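Local coordinates for protein endoglucanase (Clostridium thermocellum, PDB 2E4T) that cleaves internal beta-1,4-glucosidic bonds in cellulose and probably xyloglucan, this chain being the family 44 glycoside hydrolase part of a much longer multidomain enzyme, at residues V38-F43 with L388-G393; L280-Y285 with L355-Y360. One frame throughout, in Å; residues are numbered along the deposited sequence.

In the fold
Both contacts belong to one parallel barrel sheet, and their centres lie about 10 Å apart. Interaction 2 pairs two neighbouring strands, whereas interaction 1 spans the barrel lining between strands 40-43 and 388-391; strand 388-391 in turn adjoins 354-360. Two polar links join them: a salt bridge from R42 NH1 to E359 OE2 (3.0 Å), and a probable hydrogen bond from T390 OG1 to T358 O (2.7 Å). W392 also packs on Y285, and a glycerol, probably from the crystallisation liquor, sits about 4 Å from the W392 side chain. The side chain of Y360 is about 10 Å from that of the zinc ligand E401.

Interaction 1: V38-F43 with L388-G393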
loop_
_atom_site.group_PDB
_atom_site.type_symbol
_atom_site.label_atom_id
_atom_site.label_comp_id
_atom_site.label_asym_id
_atom_site.label_seq_id
_atom_site.Cartn_x
_atom_site.Cartn_y
_atom_site.Cartn_z
ATOM N N VAL A 38 -11.315 5.461 -3.110
ATOM C CA VAL A 38 -10.329 4.605 -2.469
ATOM C C VAL A 38 -10.926 3.985 -1.227
ATOM O O VAL A 38 -11.905 4.453 -0.653
ATOM C CB VAL A 38 -9.025 5.369 -2.124
ATOM C CG1 VAL A 38 -8.411 5.999 -3.389
ATOM C CG2 VAL A 38 -9.207 6.416 -1.041
ATOM N N THR A 39 -10.276 2.868 -0.790
ATOM C CA THR A 39 -10.824 2.103 0.339
ATOM C C THR A 39 -9.884 2.052 1.539
ATOM O O THR A 39 -10.189 1.428 2.545
ATOM C CB THR A 39 -11.176 0.690 -0.099
ATOM O OG1 THR A 39 -9.967 0.043 -0.508
ATOM C CG2 THR A 39 -12.185 0.688 -1.243
ATOM N N ALA A 40 -8.746 2.763 1.433
ATOM C CA ALA A 40 -7.866 2.942 2.586
ATOM C C ALA A 40 -7.108 4.267 2.333
ATOM O O ALA A 40 -6.839 4.646 1.201
ATOM C CB ALA A 40 -6.861 1.778 2.751
ATOM N N LYS A 41 -6.798 4.938 3.465
ATOM C CA LYS A 41 -5.955 6.127 3.432
ATOM C C LYS A 41 -4.825 5.943 4.433
ATOM O O LYS A 41 -5.074 5.640 5.607
ATOM C CB LYS A 41 -6.756 7.394 3.785
ATOM C CG LYS A 41 -7.625 7.903 2.662
ATOM C CD LYS A 41 -6.878 8.273 1.369
ATOM C CE LYS A 41 -5.741 9.259 1.521
ATOM N NZ LYS A 41 -6.199 10.621 1.969
ATOM N N ARG A 42 -3.593 6.169 3.959
ATOM C CA ARG A 42 -2.404 6.125 4.812
ATOM C C ARG A 42 -1.839 7.528 4.990
ATOM O O ARG A 42 -1.603 8.234 4.007
ATOM C CB ARG A 42 -1.328 5.239 4.161
ATOM C CG ARG A 42 0.030 5.313 4.882
ATOM C CD ARG A 42 0.957 4.276 4.303
ATOM N NE ARG A 42 2.297 4.251 4.868
ATOM C CZ ARG A 42 3.379 4.790 4.324
ATOM N NH1 ARG A 42 3.306 5.607 3.288
ATOM N NH2 ARG A 42 4.563 4.440 4.876
ATOM N N PHE A 43 -1.631 7.872 6.290
ATOM C CA PHE A 43 -0.861 9.046 6.690
ATOM C C PHE A 43 0.550 8.542 6.971
ATOM O O PHE A 43 0.761 7.876 7.997
ATOM C CB PHE A 43 -1.504 9.647 7.951
ATOM C CG PHE A 43 -0.714 10.762 8.579
ATOM C CD1 PHE A 43 -0.709 12.051 8.003
ATOM C CD2 PHE A 43 -0.008 10.561 9.764
ATOM C CE1 PHE A 43 0.010 13.097 8.585
ATOM C CE2 PHE A 43 0.683 11.644 10.386
ATOM C CZ PHE A 43 0.674 12.878 9.783
ATOM N N LEU A 388 -3.732 -4.834 2.535
ATOM C CA LEU A 388 -3.926 -3.390 2.400
ATOM C C LEU A 388 -2.862 -2.921 1.418
ATOM O O LEU A 388 -1.727 -3.414 1.429
ATOM C CB LEU A 388 -3.820 -2.693 3.769
ATOM C CG LEU A 388 -3.960 -1.167 3.769
ATOM C CD1 LEU A 388 -4.628 -0.687 5.045
ATOM C CD2 LEU A 388 -2.619 -0.451 3.599
ATOM N N ALA A 389 -3.220 -1.918 0.584
ATOM C CA ALA A 389 -2.212 -1.304 -0.281
ATOM C C ALA A 389 -2.633 0.138 -0.487
ATOM O O ALA A 389 -3.814 0.462 -0.573
ATOM C CB ALA A 389 -2.065 -2.072 -1.597
ATOM N N THR A 390 -1.595 0.989 -0.601
ATOM C CA THR A 390 -1.811 2.421 -0.772
ATOM C C THR A 390 -0.808 2.974 -1.795
ATOM O O THR A 390 0.403 3.023 -1.534
ATOM C CB THR A 390 -1.756 3.183 0.617
ATOM O OG1 THR A 390 -0.682 2.699 1.411
ATOM C CG2 THR A 390 -3.019 2.966 1.408
ATOM N N PHE A 391 -1.342 3.376 -2.953
ATOM C CA PHE A 391 -0.537 3.991 -4.006
ATOM C C PHE A 391 0.099 5.285 -3.487
ATOM O O PHE A 391 -0.540 6.041 -2.717
ATOM C CB PHE A 391 -1.491 4.315 -5.172
ATOM C CG PHE A 391 -0.868 5.129 -6.287
ATOM C CD1 PHE A 391 0.084 4.587 -7.149
ATOM C CD2 PHE A 391 -1.251 6.459 -6.470
ATOM C CE1 PHE A 391 0.655 5.361 -8.147
ATOM C CE2 PHE A 391 -0.700 7.226 -7.477
ATOM C CZ PHE A 391 0.249 6.681 -8.302
ATOM N N TRP A 392 1.329 5.586 -3.917
ATOM C CA TRP A 392 1.972 6.849 -3.627
ATOM C C TRP A 392 2.098 7.650 -4.922
ATOM O O TRP A 392 2.780 7.202 -5.849
ATOM C CB TRP A 392 3.354 6.666 -2.974
ATOM C CG TRP A 392 3.949 7.998 -2.573
ATOM C CD1 TRP A 392 4.549 8.922 -3.376
ATOM C CD2 TRP A 392 3.911 8.603 -1.252
ATOM N NE1 TRP A 392 4.887 10.072 -2.658
ATOM C CE2 TRP A 392 4.495 9.893 -1.357
ATOM C CE3 TRP A 392 3.440 8.183 -0.012
ATOM C CZ2 TRP A 392 4.584 10.761 -0.243
ATOM C CZ3 TRP A 392 3.538 9.060 1.095
ATOM C CH2 TRP A 392 4.121 10.321 0.967
ATOM N N GLY A 393 1.409 8.789 -4.952
ATOM C CA GLY A 393 1.419 9.651 -6.123
ATOM C C GLY A 393 0.191 10.518 -6.116
ATOM O O GLY A 393 -0.788 10.250 -5.420
#
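The flat guanidinium of R42 and the indole of W392 meet almost perpendicularly, their planes 77° apart. W392 CZ3 lies at the edge of the guanidinium, near its plane, 4.1 Å from R42 NH1, while that nitrogen comes in on the indole obliquely. The polar partners of the guanidinium are other residues: NH1 binds N31 OD1 and E359 OE2, and NH2 binds N185 OD1.

The arginine gets there by stretching out. CG stands anti to the backbone N (chi1 171°), and the chain, running straight on to NE, carries R42 CD past T390 OG1 at 3.7 Å. The two side chains cross at about a right angle. The threonine hydroxyl bonds to the carbonyl of T358 while still lying against R42 CD, and T390 CG2 meets R42 CB at 4.0 Å. Farther back along both strands the contact turns wholly apolar, with A40 CB set 4.0 Å from L388 CD1.

The strands are not paired with each other. Their axes approach to 7.2 Å and their directions differ by 67°, and strand 26-30 lies between them: A40 and R42 bond to the backbone of S30 on one flank, and 388-391 adjoins the same strand on the other. A40, R42 and T390 are turned toward each other across the barrel interior, whereas K41 and F43 touch helix 88-99.

R42 is buried, and its NH1 and NH2 are met by one carboxylate and two side-chain amides, which would fix the rotation of the guanidinium. T390 lies against the CB-to-CD part of the chain, and the W392 ring lies beside NH1. The chemistry is consistent with a buried guanidinium whose N-H groups are satisfied by N31, N185 and E359.

Interaction 2: L280-Y285 with L355-Y360; sequences LDVHWY and LAITEY
E359 touches two aromatic side chains in different ways. Its CG sits over the H283 imidazole, 3.6 Å from the ring centre and only 6° off the normal, and the carboxylate lies stacked on that face, 19° from parallel. Y285 comes from another direction: Y285 OH donates to E359 OE1 at 2.7 Å, on the anti side and somewhat out of the carboxylate plane. With CG anti to the carbonyl carbon (chi1 -63°) and the chain extended beyond it, the acid reaches both. H283 NE2 is held by N185, while E359 OE2 turns to R42.

The backbone ladder beneath positions these groups. A356 N bonds to L280 O (2.8 Å), V282 N to A356 O (3.0 Å) and T358 N to V282 O. The next bond joins W284 N to E359 O (2.9 Å), so T358 is an extra residue in its strand, a beta bulge; its own carbonyl turns to N31. On the outer face, V282 CG2 packs on I357 CD1 at 3.7 Å, alongside L280 with L355, and helix 338-349 lies over the two leucines.

The strands are parallel neighbours in the barrel sheet, and the long connection between them ends in that helix, which packs on the outer face as in a beta-alpha-beta crossover. Polar residues gathered where such strands end are typical of the TIM barrel, whose catalytic pocket opens at the C-terminal ends of its strands.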
loop_
_atom_site.group_PDB
_atom_site.type_symbol
_atom_site.label_atom_id
_atom_site.label_comp_id
_atom_site.label_asym_id
_atom_site.label_seq_id
_atom_site.Cartn_x
_atom_site.Cartn_y
_atom_site.Cartn_z
ATOM N N LEU A 280 2.793 -7.176 8.096
ATOM C CA LEU A 280 4.110 -6.941 7.499
ATOM C C LEU A 280 3.916 -5.916 6.381
ATOM O O LEU A 280 3.116 -6.137 5.482
ATOM C CB LEU A 280 4.659 -8.260 6.952
ATOM C CG LEU A 280 6.035 -8.147 6.309
ATOM C CD1 LEU A 280 7.108 -7.878 7.367
ATOM C CD2 LEU A 280 6.377 -9.432 5.550
ATOM N N ASP A 281 4.650 -4.802 6.485
ATOM C CA ASP A 281 4.396 -3.593 5.670
ATOM C C ASP A 281 5.668 -3.231 4.935
ATOM O O ASP A 281 6.729 -3.008 5.579
ATOM C CB ASP A 281 4.058 -2.469 6.727
ATOM C CG ASP A 281 3.903 -1.098 6.163
ATOM O OD1 ASP A 281 4.409 -0.843 5.041
ATOM O OD2 ASP A 281 3.230 -0.285 6.854
ATOM N N VAL A 282 5.605 -3.219 3.601
ATOM C CA VAL A 282 6.757 -2.867 2.806
ATOM C C VAL A 282 6.329 -1.864 1.704
ATOM O O VAL A 282 5.151 -1.751 1.341
ATOM C CB VAL A 282 7.445 -4.088 2.151
ATOM C CG1 VAL A 282 7.990 -5.040 3.214
ATOM C CG2 VAL A 282 6.464 -4.820 1.193
ATOM N N HIS A 283 7.352 -1.167 1.188
ATOM C CA HIS A 283 7.202 -0.282 0.038
ATOM C C HIS A 283 7.856 -0.974 -1.151
ATOM O O HIS A 283 8.947 -1.549 -1.028
ATOM C CB HIS A 283 7.890 1.049 0.282
ATOM C CG HIS A 283 7.333 1.771 1.459
ATOM N ND1 HIS A 283 6.210 1.485 2.186
ATOM C CD2 HIS A 283 7.870 2.894 2.042
ATOM C CE1 HIS A 283 6.080 2.427 3.155
ATOM N NE2 HIS A 283 7.096 3.277 3.086
ATOM N N TRP A 284 7.186 -0.907 -2.323
ATOM C CA TRP A 284 7.666 -1.584 -3.517
ATOM C C TRP A 284 7.506 -0.629 -4.705
ATOM O O TRP A 284 6.438 -0.524 -5.303
ATOM C CB TRP A 284 6.902 -2.910 -3.782
ATOM C CG TRP A 284 7.318 -3.647 -4.984
ATOM C CD1 TRP A 284 6.679 -3.667 -6.209
ATOM C CD2 TRP A 284 8.467 -4.535 -5.128
ATOM N NE1 TRP A 284 7.355 -4.535 -7.081
ATOM C CE2 TRP A 284 8.430 -5.083 -6.441
ATOM C CE3 TRP A 284 9.477 -4.954 -4.272
ATOM C CZ2 TRP A 284 9.394 -6.010 -6.896
ATOM C CZ3 TRP A 284 10.430 -5.886 -4.746
ATOM C CH2 TRP A 284 10.351 -6.383 -6.054
ATOM N N TYR A 285 8.603 0.072 -5.017
ATOM C CA TYR A 285 8.684 0.851 -6.245
ATOM C C TYR A 285 9.434 -0.014 -7.215
ATOM O O TYR A 285 10.605 -0.338 -6.994
ATOM C CB TYR A 285 9.392 2.183 -6.017
ATOM C CG TYR A 285 8.565 3.116 -5.153
ATOM C CD1 TYR A 285 7.563 3.887 -5.709
ATOM C CD2 TYR A 285 8.806 3.238 -3.790
ATOM C CE1 TYR A 285 6.817 4.758 -4.923
ATOM C CE2 TYR A 285 8.094 4.098 -2.992
ATOM C CZ TYR A 285 7.091 4.899 -3.566
ATOM O OH TYR A 285 6.410 5.842 -2.867
ATOM N N LEU A 355 -0.188 -8.935 5.025
ATOM C CA LEU A 355 0.823 -8.296 4.175
ATOM C C LEU A 355 0.240 -7.010 3.577
ATOM O O LEU A 355 -0.879 -7.042 3.022
ATOM C CB LEU A 355 1.253 -9.266 3.061
ATOM C CG LEU A 355 2.267 -8.714 2.061
ATOM C CD1 LEU A 355 3.586 -8.348 2.734
ATOM C CD2 LEU A 355 2.545 -9.747 0.977
ATOM N N ALA A 356 0.995 -5.906 3.670
ATOM C CA ALA A 356 0.548 -4.657 3.065
ATOM C C ALA A 356 1.683 -4.052 2.246
ATOM O O ALA A 356 2.854 -4.107 2.634
ATOM C CB ALA A 356 0.097 -3.655 4.134
ATOM N N ILE A 357 1.287 -3.424 1.128
ATOM C CA ILE A 357 2.207 -2.685 0.248
ATOM C C ILE A 357 1.792 -1.222 0.388
ATOM O O ILE A 357 0.861 -0.759 -0.266
ATOM C CB ILE A 357 2.150 -3.167 -1.211
ATOM C CG1 ILE A 357 2.188 -4.704 -1.313
ATOM C CG2 ILE A 357 3.242 -2.477 -1.979
ATOM C CD1 ILE A 357 3.415 -5.383 -0.748
ATOM N N THR A 358 2.468 -0.504 1.322
ATOM C CA THR A 358 1.964 0.795 1.743
ATOM C C THR A 358 2.501 1.984 0.909
ATOM O O THR A 358 2.000 3.108 1.080
ATOM C CB THR A 358 2.204 1.029 3.234
ATOM O OG1 THR A 358 3.594 0.992 3.492
ATOM C CG2 THR A 358 1.360 0.087 4.072
ATOM N N GLU A 359 3.445 1.727 0.007
ATOM C CA GLU A 359 3.770 2.668 -1.049
ATOM C C GLU A 359 4.144 1.825 -2.264
ATOM O O GLU A 359 4.862 0.810 -2.131
ATOM C CB GLU A 359 4.954 3.595 -0.761
ATOM C CG GLU A 359 4.719 4.517 0.409
ATOM C CD GLU A 359 5.847 5.485 0.707
ATOM O OE1 GLU A 359 6.691 5.755 -0.196
ATOM O OE2 GLU A 359 5.856 6.030 1.852
ATOM N N TYR A 360 3.725 2.260 -3.447
ATOM C CA TYR A 360 4.136 1.686 -4.703
ATOM C C TYR A 360 3.702 2.690 -5.788
ATOM O O TYR A 360 2.814 3.545 -5.570
ATOM C CB TYR A 360 3.492 0.303 -4.974
ATOM C CG TYR A 360 1.976 0.353 -5.128
ATOM C CD1 TYR A 360 1.418 0.491 -6.390
ATOM C CD2 TYR A 360 1.134 0.307 -4.034
ATOM C CE1 TYR A 360 0.063 0.597 -6.589
ATOM C CE2 TYR A 360 -0.259 0.397 -4.199
ATOM C CZ TYR A 360 -0.776 0.558 -5.473
ATOM O OH TYR A 360 -2.121 0.690 -5.706
#